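Local coordinates for protein ZmpA Glycopeptidase (Clostridium perfringens, PDB 6XSX) that probably cleaves glycosylated proteins as an M60-family metallopeptidase, this chain being the catalytic module of a much longer multidomain glycopeptidase, at residues W383-S395 / S403-T417. Numbering follows the deposited sequence.
Sequences WENKHNAWVMAAS and SEHFERHGMDVWKET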
ATOM      1  N   TRP A 383      -7.847 -18.131 -13.033  1.00 29.89           N
ATOM      2  CA  TRP A 383      -6.846 -18.198 -11.981  1.00 33.05           C
ATOM      3  C   TRP A 383      -5.521 -18.701 -12.552  1.00 31.73           C
ATOM      4  O   TRP A 383      -4.527 -17.982 -12.519  1.00 31.34           O
ATOM      5  CB  TRP A 383      -7.391 -19.105 -10.862  1.00 37.55           C
ATOM      6  CG  TRP A 383      -6.701 -19.086  -9.526  1.00 42.82           C
ATOM      7  CD1 TRP A 383      -6.011 -20.119  -8.952  1.00 44.35           C
ATOM      8  CD2 TRP A 383      -6.708 -18.026  -8.549  1.00 42.70           C
ATOM      9  NE1 TRP A 383      -5.562 -19.763  -7.705  1.00 45.82           N
ATOM     10  CE2 TRP A 383      -5.975 -18.486  -7.431  1.00 44.56           C
ATOM     11  CE3 TRP A 383      -7.247 -16.735  -8.511  1.00 44.80           C
ATOM     12  CZ2 TRP A 383      -5.765 -17.699  -6.297  1.00 47.66           C
ATOM     13  CZ3 TRP A 383      -7.038 -15.961  -7.388  1.00 49.09           C
ATOM     14  CH2 TRP A 383      -6.306 -16.435  -6.296  1.00 45.78           C
ATOM     15  N   GLU A 384      -5.542 -19.913 -13.123  1.00 32.23           N
ATOM     16  CA  GLU A 384      -4.362 -20.627 -13.598  1.00 32.40           C
ATOM     17  C   GLU A 384      -3.723 -19.904 -14.785  1.00 31.74           C
ATOM     18  O   GLU A 384      -2.500 -19.867 -14.908  1.00 28.29           O
ATOM     19  CB  GLU A 384      -4.711 -22.070 -13.981  1.00 35.70           C
ATOM     20  CG  GLU A 384      -5.295 -22.899 -12.846  1.00 38.08           C
ATOM     21  CD  GLU A 384      -6.730 -22.592 -12.433  1.00 42.37           C
ATOM     22  OE1 GLU A 384      -7.426 -21.869 -13.169  1.00 45.25           O
ATOM     23  OE2 GLU A 384      -7.155 -23.073 -11.359  1.00 47.62           O
ATOM     24  N   ASN A 385      -4.558 -19.348 -15.673  1.00 30.78           N
ATOM     25  CA  ASN A 385      -4.061 -18.617 -16.830  1.00 30.19           C
ATOM     26  C   ASN A 385      -3.260 -17.389 -16.390  1.00 29.71           C
ATOM     27  O   ASN A 385      -2.218 -17.097 -16.968  1.00 25.94           O
ATOM     28  CB  ASN A 385      -5.171 -18.212 -17.801  1.00 29.29           C
ATOM     29  CG  ASN A 385      -4.592 -17.657 -19.083  1.00 30.11           C
ATOM     30  OD1 ASN A 385      -4.004 -18.394 -19.868  1.00 28.81           O
ATOM     31  ND2 ASN A 385      -4.707 -16.350 -19.279  1.00 30.05           N
ATOM     32  N   LYS A 386      -3.758 -16.681 -15.366  1.00 29.25           N
ATOM     33  CA  LYS A 386      -3.089 -15.501 -14.838  1.00 31.50           C
ATOM     34  C   LYS A 386      -1.760 -15.878 -14.180  1.00 31.82           C
ATOM     35  O   LYS A 386      -0.771 -15.159 -14.306  1.00 35.12           O
ATOM     36  CB  LYS A 386      -3.997 -14.783 -13.837  1.00 30.87           C
ATOM     37  CG  LYS A 386      -5.254 -14.186 -14.452  1.00 32.06           C
ATOM     38  CD  LYS A 386      -6.184 -13.598 -13.432  1.00 32.94           C
ATOM     39  CE  LYS A 386      -7.402 -12.960 -14.059  1.00 33.00           C
ATOM     40  NZ  LYS A 386      -8.284 -12.388 -13.020  1.00 32.44           N
ATOM     41  N   HIS A 387      -1.755 -16.997 -13.456  1.00 32.87           N
ATOM     42  CA  HIS A 387      -0.532 -17.495 -12.853  1.00 32.03           C
ATOM     43  C   HIS A 387       0.533 -17.661 -13.929  1.00 32.27           C
ATOM     44  O   HIS A 387       1.666 -17.218 -13.746  1.00 34.04           O
ATOM     45  CB  HIS A 387      -0.788 -18.806 -12.103  1.00 31.07           C
ATOM     46  CG  HIS A 387      -1.525 -18.628 -10.818  1.00 30.93           C
ATOM     47  ND1 HIS A 387      -1.368 -17.508 -10.026  1.00 30.25           N
ATOM     48  CD2 HIS A 387      -2.393 -19.432 -10.169  1.00 30.32           C
ATOM     49  CE1 HIS A 387      -2.111 -17.630  -8.944  1.00 28.15           C
ATOM     50  NE2 HIS A 387      -2.759 -18.789  -9.017  1.00 29.72           N
ATOM     51  N   ASN A 388       0.142 -18.275 -15.054  1.00 30.62           N
ATOM     52  CA  ASN A 388       1.061 -18.574 -16.142  1.00 29.40           C
ATOM     53  C   ASN A 388       1.571 -17.275 -16.755  1.00 29.75           C
ATOM     54  O   ASN A 388       2.712 -17.212 -17.216  1.00 31.43           O
ATOM     55  CB  ASN A 388       0.451 -19.529 -17.179  1.00 29.01           C
ATOM     56  CG  ASN A 388       0.663 -20.990 -16.830  1.00 29.13           C
ATOM     57  OD1 ASN A 388       1.555 -21.638 -17.372  1.00 29.95           O
ATOM     58  ND2 ASN A 388      -0.138 -21.519 -15.921  1.00 26.88           N
ATOM     59  N   ALA A 389       0.727 -16.238 -16.742  1.00 28.71           N
ATOM     60  CA  ALA A 389       1.124 -14.939 -17.268  1.00 29.72           C
ATOM     61  C   ALA A 389       2.213 -14.313 -16.393  1.00 28.40           C
ATOM     62  O   ALA A 389       3.120 -13.671 -16.912  1.00 28.42           O
ATOM     63  CB  ALA A 389      -0.074 -14.032 -17.435  1.00 26.41           C
ATOM     64  N   TRP A 390       2.118 -14.502 -15.067  1.00 27.74           N
ATOM     65  CA  TRP A 390       3.133 -13.996 -14.151  1.00 25.26           C
ATOM     66  C   TRP A 390       4.489 -14.593 -14.515  1.00 25.39           C
ATOM     67  O   TRP A 390       5.508 -13.899 -14.497  1.00 23.95           O
ATOM     68  CB  TRP A 390       2.811 -14.366 -12.703  1.00 26.06           C
ATOM     69  CG  TRP A 390       1.599 -13.739 -12.089  1.00 27.59           C
ATOM     70  CD1 TRP A 390       0.838 -12.716 -12.579  1.00 27.91           C
ATOM     71  CD2 TRP A 390       1.042 -14.073 -10.804  1.00 27.36           C
ATOM     72  NE1 TRP A 390      -0.167 -12.413 -11.699  1.00 27.18           N
ATOM     73  CE2 TRP A 390      -0.068 -13.228 -10.603  1.00 27.37           C
ATOM     74  CE3 TRP A 390       1.368 -15.009  -9.815  1.00 28.08           C
ATOM     75  CZ2 TRP A 390      -0.849 -13.288  -9.448  1.00 27.41           C
ATOM     76  CZ3 TRP A 390       0.598 -15.069  -8.673  1.00 27.32           C
ATOM     77  CH2 TRP A 390      -0.500 -14.224  -8.497  1.00 28.19           C
ATOM     78  N   VAL A 391       4.489 -15.898 -14.817  1.00 23.96           N
ATOM     79  CA  VAL A 391       5.728 -16.615 -15.063  1.00 24.16           C
ATOM     80  C   VAL A 391       6.390 -16.015 -16.299  1.00 25.17           C
ATOM     81  O   VAL A 391       7.602 -15.826 -16.330  1.00 25.09           O
ATOM     82  CB  VAL A 391       5.485 -18.123 -15.238  1.00 23.44           C
ATOM     83  CG1 VAL A 391       6.758 -18.848 -15.660  1.00 24.98           C
ATOM     84  CG2 VAL A 391       4.904 -18.738 -13.980  1.00 22.37           C
ATOM     85  N   MET A 392       5.563 -15.709 -17.305  1.00 26.68           N
ATOM     86  CA  MET A 392       6.047 -15.215 -18.584  1.00 27.16           C
ATOM     87  C   MET A 392       6.540 -13.779 -18.441  1.00 25.65           C
ATOM     88  O   MET A 392       7.627 -13.459 -18.926  1.00 25.67           O
ATOM     89  CB  MET A 392       4.962 -15.307 -19.661  1.00 28.61           C
ATOM     90  CG  MET A 392       4.720 -16.742 -20.081  1.00 32.35           C
ATOM     91  SD  MET A 392       3.487 -16.935 -21.390  1.00 38.11           S
ATOM     92  CE  MET A 392       1.986 -16.430 -20.552  1.00 32.59           C
ATOM     93  N   ALA A 393       5.740 -12.944 -17.761  1.00 23.98           N
ATOM     94  CA  ALA A 393       6.045 -11.535 -17.554  1.00 23.73           C
ATOM     95  C   ALA A 393       7.292 -11.366 -16.683  1.00 23.22           C
ATOM     96  O   ALA A 393       8.168 -10.556 -17.006  1.00 24.59           O
ATOM     97  CB  ALA A 393       4.851 -10.805 -16.985  1.00 21.50           C
ATOM     98  N   ALA A 394       7.366 -12.129 -15.586  1.00 22.50           N
ATOM     99  CA  ALA A 394       8.526 -12.098 -14.706  1.00 22.04           C
ATOM    100  C   ALA A 394       9.763 -12.587 -15.466  1.00 22.53           C
ATOM    101  O   ALA A 394      10.855 -12.050 -15.291  1.00 21.77           O
ATOM    102  CB  ALA A 394       8.273 -12.910 -13.452  1.00 20.92           C
ATOM    103  N   SER A 395       9.578 -13.595 -16.327  1.00 22.53           N
ATOM    104  CA  SER A 395      10.676 -14.111 -17.128  1.00 23.07           C
ATOM    105  C   SER A 395      11.216 -13.034 -18.068  1.00 23.33           C
ATOM    106  O   SER A 395      12.429 -12.866 -18.162  1.00 23.06           O
ATOM    107  CB  SER A 395      10.294 -15.369 -17.864  1.00 22.51           C
ATOM    108  OG  SER A 395      10.130 -16.452 -16.956  1.00 22.97           O
ATOM    109  N   SER A 403      10.411 -20.499 -14.988  1.00 24.08           N
ATOM    110  CA  SER A 403       9.403 -21.547 -14.899  1.00 26.31           C
ATOM    111  C   SER A 403       9.630 -22.422 -13.663  1.00 25.57           C
ATOM    112  O   SER A 403       8.690 -22.682 -12.911  1.00 24.42           O
ATOM    113  CB  SER A 403       9.312 -22.370 -16.170  1.00 29.13           C
ATOM    114  OG  SER A 403       8.585 -21.659 -17.173  1.00 33.27           O
ATOM    115  N   GLU A 404      10.884 -22.857 -13.462  1.00 22.59           N
ATOM    116  CA  GLU A 404      11.235 -23.715 -12.341  1.00 23.83           C
ATOM    117  C   GLU A 404      10.929 -23.013 -11.014  1.00 23.78           C
ATOM    118  O   GLU A 404      10.350 -23.620 -10.108  1.00 24.46           O
ATOM    119  CB  GLU A 404      12.691 -24.179 -12.446  1.00 23.07           C
ATOM    120  CG  GLU A 404      13.164 -24.921 -11.209  1.00 23.22           C
ATOM    121  CD  GLU A 404      14.569 -25.487 -11.296  1.00 23.18           C
ATOM    122  OE1 GLU A 404      14.990 -26.161 -10.336  1.00 22.22           O
ATOM    123  OE2 GLU A 404      15.241 -25.245 -12.323  1.00 23.79           O
ATOM    124  N   HIS A 405      11.318 -21.732 -10.911  1.00 22.39           N
ATOM    125  CA  HIS A 405      11.089 -20.916  -9.723  1.00 22.31           C
ATOM    126  C   HIS A 405       9.625 -21.006  -9.284  1.00 22.84           C
ATOM    127  O   HIS A 405       9.324 -21.291  -8.124  1.00 23.15           O
ATOM    128  CB  HIS A 405      11.524 -19.459  -9.990  1.00 21.13           C
ATOM    129  CG  HIS A 405      11.256 -18.521  -8.858  1.00 20.60           C
ATOM    130  ND1 HIS A 405      12.039 -18.492  -7.718  1.00 20.55           N
ATOM    131  CD2 HIS A 405      10.295 -17.587  -8.681  1.00 20.03           C
ATOM    132  CE1 HIS A 405      11.565 -17.581  -6.887  1.00 21.34           C
ATOM    133  NE2 HIS A 405      10.501 -17.005  -7.459  1.00 20.49           N
ATOM    134  N   PHE A 406       8.715 -20.768 -10.232  1.00 22.94           N
ATOM    135  CA  PHE A 406       7.296 -20.740  -9.926  1.00 23.21           C
ATOM    136  C   PHE A 406       6.753 -22.151  -9.692  1.00 25.17           C
ATOM    137  O   PHE A 406       5.947 -22.352  -8.781  1.00 25.24           O
ATOM    138  CB  PHE A 406       6.533 -19.970 -11.001  1.00 23.00           C
ATOM    139  CG  PHE A 406       6.629 -18.466 -10.896  1.00 22.36           C
ATOM    140  CD1 PHE A 406       5.815 -17.760 -10.021  1.00 21.94           C
ATOM    141  CD2 PHE A 406       7.511 -17.751 -11.698  1.00 22.33           C
ATOM    142  CE1 PHE A 406       5.894 -16.377  -9.940  1.00 22.18           C
ATOM    143  CE2 PHE A 406       7.589 -16.367 -11.619  1.00 21.68           C
ATOM    144  CZ  PHE A 406       6.779 -15.681 -10.738  1.00 22.19           C
ATOM    145  N   GLU A 407       7.196 -23.137 -10.488  1.00 26.83           N
ATOM    146  CA  GLU A 407       6.683 -24.480 -10.264  1.00 28.91           C
ATOM    147  C   GLU A 407       7.167 -25.042  -8.921  1.00 27.10           C
ATOM    148  O   GLU A 407       6.484 -25.877  -8.329  1.00 25.91           O
ATOM    149  CB  GLU A 407       6.736 -25.376 -11.509  1.00 33.41           C
ATOM    150  CG  GLU A 407       8.052 -26.066 -11.776  1.00 39.71           C
ATOM    151  CD  GLU A 407       8.153 -26.763 -13.129  1.00 43.32           C
ATOM    152  OE1 GLU A 407       9.261 -26.757 -13.701  1.00 48.16           O
ATOM    153  OE2 GLU A 407       7.134 -27.308 -13.615  1.00 41.97           O
ATOM    154  N   ARG A 408       8.292 -24.527  -8.393  1.00 24.59           N
ATOM    155  CA  ARG A 408       8.768 -24.999  -7.098  1.00 24.64           C
ATOM    156  C   ARG A 408       7.859 -24.514  -5.967  1.00 24.78           C
ATOM    157  O   ARG A 408       7.826 -25.113  -4.900  1.00 25.40           O
ATOM    158  CB  ARG A 408      10.229 -24.612  -6.864  1.00 24.03           C
ATOM    159  CG  ARG A 408      11.220 -25.462  -7.645  1.00 23.63           C
ATOM    160  CD  ARG A 408      12.627 -25.175  -7.169  1.00 23.33           C
ATOM    161  NE  ARG A 408      13.553 -26.118  -7.764  1.00 22.39           N
ATOM    162  CZ  ARG A 408      14.029 -27.201  -7.156  1.00 23.98           C
ATOM    163  NH1 ARG A 408      13.670 -27.493  -5.910  1.00 22.69           N
ATOM    164  NH2 ARG A 408      14.861 -27.994  -7.809  1.00 23.47           N
ATOM    165  N   HIS A 409       7.117 -23.427  -6.210  1.00 26.02           N
ATOM    166  CA  HIS A 409       6.161 -22.899  -5.247  1.00 27.07           C
ATOM    167  C   HIS A 409       4.832 -23.653  -5.333  1.00 28.93           C
ATOM    168  O   HIS A 409       3.905 -23.371  -4.564  1.00 28.29           O
ATOM    169  CB  HIS A 409       5.970 -21.391  -5.467  1.00 25.17           C
ATOM    170  CG  HIS A 409       7.050 -20.563  -4.858  1.00 23.87           C
ATOM    171  ND1 HIS A 409       6.953 -20.056  -3.576  1.00 22.59           N
ATOM    172  CD2 HIS A 409       8.251 -20.164  -5.335  1.00 22.54           C
ATOM    173  CE1 HIS A 409       8.040 -19.365  -3.297  1.00 22.15           C
ATOM    174  NE2 HIS A 409       8.856 -19.418  -4.358  1.00 20.65           N
ATOM    175  N   GLY A 410       4.748 -24.582  -6.297  1.00 30.40           N
ATOM    176  CA  GLY A 410       3.612 -25.477  -6.447  1.00 33.05           C
ATOM    177  C   GLY A 410       2.612 -24.990  -7.491  1.00 34.52           C
ATOM    178  O   GLY A 410       1.498 -25.494  -7.553  1.00 35.36           O
ATOM    179  N   MET A 411       3.013 -24.008  -8.303  1.00 36.72           N
ATOM    180  CA  MET A 411       2.168 -23.538  -9.388  1.00 37.94           C
ATOM    181  C   MET A 411       2.300 -24.499 -10.568  1.00 39.84           C
ATOM    182  O   MET A 411       3.365 -25.080 -10.779  1.00 39.44           O
ATOM    183  CB  MET A 411       2.584 -22.135  -9.831  1.00 37.12           C
ATOM    184  CG  MET A 411       1.741 -21.603 -10.962  1.00 39.70           C
ATOM    185  SD  MET A 411       2.495 -20.151 -11.704  1.00 40.11           S
ATOM    186  CE  MET A 411       2.431 -19.021 -10.314  1.00 38.58           C
ATOM    187  N   ASP A 412       1.208 -24.658 -11.329  1.00 40.16           N
ATOM    188  CA  ASP A 412       1.205 -25.534 -12.488  1.00 39.08           C
ATOM    189  C   ASP A 412       1.590 -24.718 -13.716  1.00 38.07           C
ATOM    190  O   ASP A 412       0.778 -23.958 -14.236  1.00 37.72           O
ATOM    191  CB  ASP A 412      -0.155 -26.212 -12.674  1.00 42.43           C
ATOM    192  CG  ASP A 412      -0.130 -27.443 -13.566  1.00 45.42           C
ATOM    193  OD1 ASP A 412       0.627 -27.457 -14.564  1.00 47.73           O
ATOM    194  OD2 ASP A 412      -0.876 -28.388 -13.259  1.00 51.65           O
ATOM    195  N   VAL A 413       2.833 -24.889 -14.173  1.00 36.49           N
ATOM    196  CA  VAL A 413       3.322 -24.141 -15.318  1.00 35.78           C
ATOM    197  C   VAL A 413       3.151 -25.014 -16.558  1.00 36.56           C
ATOM    198  O   VAL A 413       3.601 -26.156 -16.564  1.00 36.44           O
ATOM    199  CB  VAL A 413       4.780 -23.693 -15.105  1.00 33.69           C
ATOM    200  CG1 VAL A 413       5.348 -22.989 -16.322  1.00 32.13           C
ATOM    201  CG2 VAL A 413       4.926 -22.825 -13.865  1.00 32.75           C
ATOM    202  N   TRP A 414       2.495 -24.457 -17.590  1.00 35.24           N
ATOM    203  CA  TRP A 414       2.071 -25.205 -18.767  1.00 34.31           C
ATOM    204  C   TRP A 414       3.206 -25.318 -19.777  1.00 34.59           C
ATOM    205  O   TRP A 414       4.123 -24.488 -19.793  1.00 34.13           O
ATOM    206  CB  TRP A 414       0.845 -24.566 -19.429  1.00 32.49           C
ATOM    207  CG  TRP A 414      -0.375 -24.524 -18.565  1.00 32.02           C
ATOM    208  CD1 TRP A 414      -0.773 -25.467 -17.661  1.00 32.65           C
ATOM    209  CD2 TRP A 414      -1.380 -23.494 -18.546  1.00 30.47           C
ATOM    210  NE1 TRP A 414      -1.948 -25.085 -17.067  1.00 32.72           N
ATOM    211  CE2 TRP A 414      -2.348 -23.884 -17.595  1.00 31.27           C
ATOM    212  CE3 TRP A 414      -1.560 -22.288 -19.243  1.00 31.71           C
ATOM    213  CZ2 TRP A 414      -3.479 -23.108 -17.323  1.00 30.53           C
ATOM    214  CZ3 TRP A 414      -2.675 -21.521 -18.971  1.00 30.30           C
ATOM    215  CH2 TRP A 414      -3.621 -21.931 -18.027  1.00 29.86           C
ATOM    216  N   LYS A 415       3.083 -26.335 -20.641  1.00 34.39           N
ATOM    217  CA  LYS A 415       4.077 -26.664 -21.649  1.00 35.43           C
ATOM    218  C   LYS A 415       4.423 -25.421 -22.467  1.00 36.44           C
ATOM    219  O   LYS A 415       5.604 -25.127 -22.645  1.00 36.70           O
ATOM    220  CB  LYS A 415       3.620 -27.853 -22.503  1.00 37.50           C
ATOM    221  N   GLU A 416       3.400 -24.669 -22.905  1.00 36.07           N
ATOM    222  CA  GLU A 416       3.613 -23.495 -23.747  1.00 38.23           C
ATOM    223  C   GLU A 416       4.326 -22.370 -22.984  1.00 36.03           C
ATOM    224  O   GLU A 416       5.172 -21.680 -23.553  1.00 37.38           O
ATOM    225  CB  GLU A 416       2.342 -23.077 -24.502  1.00 41.72           C
ATOM    226  CG  GLU A 416       1.238 -22.483 -23.640  1.00 45.96           C
ATOM    227  CD  GLU A 416       0.244 -23.449 -23.008  1.00 52.46           C
ATOM    228  OE1 GLU A 416       0.538 -24.677 -22.941  1.00 53.70           O
ATOM    229  OE2 GLU A 416      -0.831 -22.968 -22.573  1.00 50.28           O
ATOM    230  N   THR A 417       4.004 -22.202 -21.695  1.00 35.51           N
ATOM    231  CA  THR A 417       4.661 -21.213 -20.848  1.00 34.09           C
ATOM    232  C   THR A 417       6.162 -21.495 -20.792  1.00 32.88           C
ATOM    233  O   THR A 417       6.973 -20.587 -20.960  1.00 33.35           O
ATOM    234  CB  THR A 417       4.057 -21.190 -19.438  1.00 33.79           C
ATOM    235  OG1 THR A 417       2.665 -20.898 -19.532  1.00 32.35           O
ATOM    236  CG2 THR A 417       4.704 -20.172 -18.526  1.00 35.76           C
TER
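Asn388, pointing from helix 383-398 toward the chain that joins helices 403-408 and 415-421, shows how one buried amide can fasten a helix to the loop that follows the Schellman end of helix 403-408, and to the start of the next helix. The setting is a helical bundle of the M60 peptidase module, in which segment 383-395 and helix 403-408 run in roughly opposite directions.

The polar part centres on that amide. Asn388 OD1 accepts two bonds. Trp414 N, at the N-cap position of helix 415-421, comes in the carbonyl plane on a lone pair at 3.0 Å and almost straight (170°). Thr417 OG1 also donates to it, tilted slightly from that plane; the modelled separation is very short and its exact value doubtful. On the other side of the group, Asn388 ND2 gives one hydrogen to Asp412 O and the other to Glu384 O, one turn back in its own helix. Four bonds thus fix the amide's rotation and tell its oxygen from its nitrogen.

The Trp414 indole stacks on the Asn388 amide (amide-pi), the planes 15° apart and Asn388 ND2 sitting 3.5 Å above the ring centre. Asn385 OD1 meets the indole rim in plane at CZ3, while Asn385 ND2 is hydrogen-bonded to Gly380 O.

The apolar part lies beside it, from His387 to Ala394. Val391 divides its branches: CG1, anti to the backbone N (chi1 173°), faces Thr417 CG2 and Ser403 OG, a hydroxyl hydrogen-bonded to Thr421 OG1, whereas CG2 packs on Phe406 CG at 3.5 Å and also touches Met411 SD. Ala394 CB abuts the edge of the Phe406 ring, and Phe365 and Phe369 of helix 365-375 also press on Ala394. Met411, leaving the Schellman turn at Gly410, bends at chi3 and brings its CE methyl within 3.7 Å of His387 CB.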